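Local structure of colicin-B (Escherichia coli, 1RH1) at residues A[334-337]-A[338-342]; A[483-486]-A[487-491]. The protein kills Escherichia coli and close relatives by forming a channel that depolarises the cytoplasmic membrane and dissipates cellular energy. All coordinates share one frame; numbering follows the deposited sequence.

Contact 1 of 2, residues A[334-337]-A[338-342]; sequences DKVG and EYLGD
The amide of Gly-341 reaches back to the carbonyl oxygen of Gly-337 (N to O 2.8 Å), closing the last turn of the long helix 291-340 in the pore-forming domain, just before helix 342-357 begins. This is the glycine-terminated end of a helix: Gly-341 has a phi of 114°, leaves helical geometry and takes the N-cap position of the next helix. The ordinary i to i-4 pattern precedes it: Leu-340 N on Val-336 O at 2.9 Å and, earlier, Glu-338 N on Asp-334 O at 3.1 Å. Between them the turn is disturbed. Tyr-339 N makes a weak, bent bond to Val-336 O at 3.1 Å, so this carbonyl serves two consecutive amides.

The side-chain part is small and apolar. Val-336 and Leu-340 lie side by side and point the same way, into the packing against helix 479-495, where they meet Val-482 and Val-487 respectively. Asp-334 forms a salt bridge with Arg-349 of the following helix, and Lys-335 NZ hydrogen-bonds the carbonyl oxygen of Leu-472. The valine puts CG1 anti to its own backbone N (chi1 179°), beside its carbonyl carbon, and from there this methyl touches CD1 of Leu-340 at 3.5 Å.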
ATOM      1  N   ASP A 334     -32.482  12.392  14.904  1.00 10.63           N
ATOM      2  CA  ASP A 334     -33.476  11.670  15.661  1.00  9.49           C
ATOM      3  C   ASP A 334     -34.068  12.580  16.722  1.00 10.05           C
ATOM      4  O   ASP A 334     -35.271  12.807  16.591  1.00 13.65           O
ATOM      5  CB  ASP A 334     -32.853  10.417  16.304  1.00 10.19           C
ATOM      6  CG  ASP A 334     -32.526   9.236  15.365  1.00 14.14           C
ATOM      7  OD1 ASP A 334     -31.823   8.321  15.790  1.00 18.21           O
ATOM      8  OD2 ASP A 334     -32.966   9.188  14.215  1.00 15.94           O
ATOM      9  N   LYS A 335     -33.316  13.176  17.680  1.00  6.82           N
ATOM     10  CA  LYS A 335     -33.826  14.091  18.717  1.00  5.38           C
ATOM     11  C   LYS A 335     -34.615  15.290  18.214  1.00  4.50           C
ATOM     12  O   LYS A 335     -35.760  15.506  18.599  1.00  6.70           O
ATOM     13  CB  LYS A 335     -32.681  14.630  19.574  1.00  4.33           C
ATOM     14  CG  LYS A 335     -32.970  15.735  20.613  1.00  4.06           C
ATOM     15  CD  LYS A 335     -31.765  15.820  21.544  1.00  9.60           C
ATOM     16  CE  LYS A 335     -31.946  16.645  22.823  1.00 16.58           C
ATOM     17  NZ  LYS A 335     -31.847  18.082  22.616  1.00 19.32           N
ATOM     18  N   VAL A 336     -34.048  16.111  17.345  1.00  7.41           N
ATOM     19  CA  VAL A 336     -34.792  17.234  16.799  1.00  6.82           C
ATOM     20  C   VAL A 336     -35.940  16.680  15.963  1.00  4.65           C
ATOM     21  O   VAL A 336     -37.038  17.203  16.003  1.00  3.40           O
ATOM     22  CB  VAL A 336     -33.794  18.096  15.983  1.00  4.24           C
ATOM     23  CG1 VAL A 336     -34.481  19.265  15.349  1.00  2.00           C
ATOM     24  CG2 VAL A 336     -32.739  18.667  16.909  1.00  2.00           C
ATOM     25  N   GLY A 337     -35.735  15.551  15.298  1.00  8.61           N
ATOM     26  CA  GLY A 337     -36.728  14.903  14.464  1.00 12.13           C
ATOM     27  C   GLY A 337     -38.059  14.639  15.150  1.00 17.97           C
ATOM     28  O   GLY A 337     -39.048  15.175  14.637  1.00 22.14           O
ATOM     29  N   GLU A 338     -38.162  13.897  16.282  1.00 16.98           N
ATOM     30  CA  GLU A 338     -39.463  13.655  16.907  1.00 17.64           C
ATOM     31  C   GLU A 338     -40.074  14.943  17.533  1.00 17.30           C
ATOM     32  O   GLU A 338     -40.862  14.926  18.482  1.00 24.55           O
ATOM     33  CB  GLU A 338     -39.341  12.463  17.973  1.00 14.20           C
ATOM     34  CG  GLU A 338     -39.237  10.930  17.529  1.00 10.94           C
ATOM     35  CD  GLU A 338     -40.435   9.938  17.268  1.00  8.47           C
ATOM     36  OE1 GLU A 338     -40.400   8.797  17.740  1.00  2.00           O
ATOM     37  OE2 GLU A 338     -41.368  10.224  16.520  1.00  2.00           O
ATOM     38  N   TYR A 339     -39.792  16.123  16.953  1.00 15.37           N
ATOM     39  CA  TYR A 339     -40.388  17.419  17.278  1.00 16.88           C
ATOM     40  C   TYR A 339     -40.554  18.246  15.992  1.00 10.49           C
ATOM     41  O   TYR A 339     -41.603  18.853  15.796  1.00 10.69           O
ATOM     42  CB  TYR A 339     -39.513  18.233  18.291  1.00 15.54           C
ATOM     43  CG  TYR A 339     -40.118  19.610  18.537  1.00 16.48           C
ATOM     44  CD1 TYR A 339     -41.422  19.717  19.048  1.00 20.62           C
ATOM     45  CD2 TYR A 339     -39.428  20.759  18.152  1.00 17.60           C
ATOM     46  CE1 TYR A 339     -42.043  20.962  19.163  1.00 20.25           C
ATOM     47  CE2 TYR A 339     -40.047  22.011  18.264  1.00 21.36           C
ATOM     48  CZ  TYR A 339     -41.349  22.100  18.762  1.00 19.11           C
ATOM     49  OH  TYR A 339     -41.978  23.327  18.826  1.00 20.41           O
ATOM     50  N   LEU A 340     -39.546  18.318  15.115  1.00  9.50           N
ATOM     51  CA  LEU A 340     -39.620  19.100  13.890  1.00  9.82           C
ATOM     52  C   LEU A 340     -40.110  18.345  12.683  1.00 12.85           C
ATOM     53  O   LEU A 340     -40.392  18.957  11.645  1.00 14.61           O
ATOM     54  CB  LEU A 340     -38.273  19.681  13.484  1.00  8.26           C
ATOM     55  CG  LEU A 340     -37.795  20.943  14.136  1.00  2.00           C
ATOM     56  CD1 LEU A 340     -36.554  21.394  13.441  1.00  2.00           C
ATOM     57  CD2 LEU A 340     -38.813  22.040  13.991  1.00  4.94           C
ATOM     58  N   GLY A 341     -40.178  17.018  12.799  1.00 14.71           N
ATOM     59  CA  GLY A 341     -40.660  16.225  11.686  1.00 18.44           C
ATOM     60  C   GLY A 341     -39.612  15.315  11.088  1.00 18.44           C
ATOM     61  O   GLY A 341     -38.407  15.390  11.348  1.00 22.43           O
ATOM     62  N   ASP A 342     -40.162  14.442  10.249  1.00 21.49           N
ATOM     63  CA  ASP A 342     -39.400  13.386   9.596  1.00 27.07           C
ATOM     64  C   ASP A 342     -38.697  13.809   8.309  1.00 26.07           C
ATOM     65  O   ASP A 342     -37.784  13.123   7.831  1.00 23.91           O
ATOM     66  CB  ASP A 342     -40.363  12.197   9.369  1.00 31.49           C
ATOM     67  CG  ASP A 342     -40.848  11.599  10.704  1.00 39.86           C
ATOM     68  OD1 ASP A 342     -40.071  10.887  11.362  1.00 42.09           O
ATOM     69  OD2 ASP A 342     -41.994  11.868  11.095  1.00 42.80           O
TER

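Contact 2 of 2, residues A[483-486]-A[487-491]; sequences GFVG and VVIAG
Phe-484 and Val-488 touch one turn apart on helix 479-495, the second arm of the hydrophobic helical hairpin at the core of the colicin pore-forming fold, in a stretch predicted to span the membrane. The backbone between them is well formed: Val-488 N meets Phe-484 O at 2.9 Å, almost straight (175°) and in the carbonyl plane, and Ile-489 N bonds Val-485 O at 2.9 Å. This is the tightly packed part. The Phe-484 ring leans toward the following turn, its CG anti to the backbone N (chi1 -171°), until CE1 lies 3.7 Å from CG2 of Val-488. The two side chains cross obliquely, and Tyr-435 of helix 420-435 packs on both. A quarter turn round, Val-485 CG1 meets Ile-489 CG2 at 3.9 Å, a pair that also packs on Leu-472 of the other hairpin arm.

The looser element is the bond of Ala-490 N to Gly-486 O, weak at 3.4 Å. It does not mark a solvent-facing side, since every touching residue is buried. The carbonyl of Gly-486 also accepts a hydrogen bond from the hydroxyl of Tyr-344, on helix 342-357. Ile-489 places CG1 between its own backbone N and carbonyl carbon (chi1 70°), and this atom sits 3.2 Å from Val-485 O.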
ATOM      1  N   GLY A 483     -35.535  22.708  18.762  1.00  3.81           N
ATOM      2  CA  GLY A 483     -35.853  22.867  17.361  1.00  6.13           C
ATOM      3  C   GLY A 483     -35.037  23.991  16.702  1.00  6.78           C
ATOM      4  O   GLY A 483     -34.479  23.807  15.618  1.00 12.07           O
ATOM      5  N   PHE A 484     -34.949  25.170  17.337  1.00  4.66           N
ATOM      6  CA  PHE A 484     -34.219  26.309  16.793  1.00  7.03           C
ATOM      7  C   PHE A 484     -32.752  25.949  16.598  1.00  6.23           C
ATOM      8  O   PHE A 484     -32.194  26.176  15.519  1.00  6.86           O
ATOM      9  CB  PHE A 484     -34.321  27.513  17.734  1.00  2.00           C
ATOM     10  CG  PHE A 484     -33.760  28.788  17.124  1.00  2.00           C
ATOM     11  CD1 PHE A 484     -32.448  29.186  17.396  1.00  5.60           C
ATOM     12  CD2 PHE A 484     -34.545  29.550  16.260  1.00  2.00           C
ATOM     13  CE1 PHE A 484     -31.921  30.336  16.799  1.00  5.04           C
ATOM     14  CE2 PHE A 484     -34.007  30.695  15.670  1.00  3.61           C
ATOM     15  CZ  PHE A 484     -32.700  31.093  15.928  1.00  3.00           C
ATOM     16  N   VAL A 485     -32.138  25.360  17.626  1.00  2.00           N
ATOM     17  CA  VAL A 485     -30.760  24.967  17.516  1.00  2.00           C
ATOM     18  C   VAL A 485     -30.657  23.810  16.551  1.00  5.59           C
ATOM     19  O   VAL A 485     -29.642  23.719  15.869  1.00 13.35           O
ATOM     20  CB  VAL A 485     -30.225  24.594  18.897  1.00  2.00           C
ATOM     21  CG1 VAL A 485     -28.821  24.031  18.845  1.00  2.00           C
ATOM     22  CG2 VAL A 485     -30.141  25.871  19.713  1.00  2.00           C
ATOM     23  N   GLY A 486     -31.668  22.955  16.392  1.00  2.38           N
ATOM     24  CA  GLY A 486     -31.571  21.859  15.440  1.00  2.00           C
ATOM     25  C   GLY A 486     -31.528  22.388  14.020  1.00  2.00           C
ATOM     26  O   GLY A 486     -30.903  21.781  13.164  1.00  2.00           O
ATOM     27  N   VAL A 487     -32.203  23.516  13.763  1.00  2.15           N
ATOM     28  CA  VAL A 487     -32.165  24.205  12.481  1.00  3.30           C
ATOM     29  C   VAL A 487     -30.823  24.938  12.318  1.00  4.68           C
ATOM     30  O   VAL A 487     -30.144  24.687  11.332  1.00  3.29           O
ATOM     31  CB  VAL A 487     -33.364  25.161  12.442  1.00  2.00           C
ATOM     32  CG1 VAL A 487     -33.196  26.208  11.375  1.00  3.63           C
ATOM     33  CG2 VAL A 487     -34.599  24.377  12.048  1.00  2.00           C
ATOM     34  N   VAL A 488     -30.396  25.815  13.258  1.00  5.46           N
ATOM     35  CA  VAL A 488     -29.120  26.528  13.221  1.00  5.10           C
ATOM     36  C   VAL A 488     -27.964  25.608  12.979  1.00  7.55           C
ATOM     37  O   VAL A 488     -27.284  25.813  11.983  1.00 11.27           O
ATOM     38  CB  VAL A 488     -28.813  27.281  14.522  1.00  7.23           C
ATOM     39  CG1 VAL A 488     -27.349  27.761  14.630  1.00  3.92           C
ATOM     40  CG2 VAL A 488     -29.722  28.499  14.520  1.00  8.23           C
ATOM     41  N   ILE A 489     -27.744  24.588  13.800  1.00  6.95           N
ATOM     42  CA  ILE A 489     -26.586  23.757  13.555  1.00  6.48           C
ATOM     43  C   ILE A 489     -26.700  22.925  12.295  1.00  6.43           C
ATOM     44  O   ILE A 489     -25.660  22.616  11.721  1.00 10.98           O
ATOM     45  CB  ILE A 489     -26.308  22.834  14.742  1.00  7.43           C
ATOM     46  CG1 ILE A 489     -27.322  21.735  14.911  1.00  6.35           C
ATOM     47  CG2 ILE A 489     -26.259  23.742  15.965  1.00  4.34           C
ATOM     48  CD1 ILE A 489     -26.742  20.595  15.769  1.00  9.94           C
ATOM     49  N   ALA A 490     -27.911  22.602  11.804  1.00 10.39           N
ATOM     50  CA  ALA A 490     -28.052  21.823  10.572  1.00  7.41           C
ATOM     51  C   ALA A 490     -27.745  22.694   9.365  1.00  9.13           C
ATOM     52  O   ALA A 490     -27.037  22.285   8.454  1.00  9.97           O
ATOM     53  CB  ALA A 490     -29.455  21.293  10.408  1.00  8.54           C
ATOM     54  N   GLY A 491     -28.244  23.928   9.385  1.00  9.86           N
ATOM     55  CA  GLY A 491     -27.949  24.923   8.378  1.00  8.70           C
ATOM     56  C   GLY A 491     -26.478  25.285   8.457  1.00  8.19           C
ATOM     57  O   GLY A 491     -25.901  25.574   7.415  1.00 12.51           O
TER

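Overall arrangement
Contact 1 is the end of a helix and contact 2 lies within one; they are in series along the chain, yet they meet in space, with centres about 11 Å apart inside the pore-forming domain. The end of helix 291-340 (contact 1) rests on the glycine-bearing side of the hairpin arm 479-495 (contact 2). Val-336 CG2 comes within 3.7 Å of Gly-486 CA, and Leu-340 CD1 lies 3.8 Å from Val-487 CG2. Tyr-339 CD2 is 4.2 Å from Gly-483 CA. The pair illustrates a general point: at its glycines one helix lets side chains of a neighbour approach its backbone, here covering a segment predicted to be transmembrane.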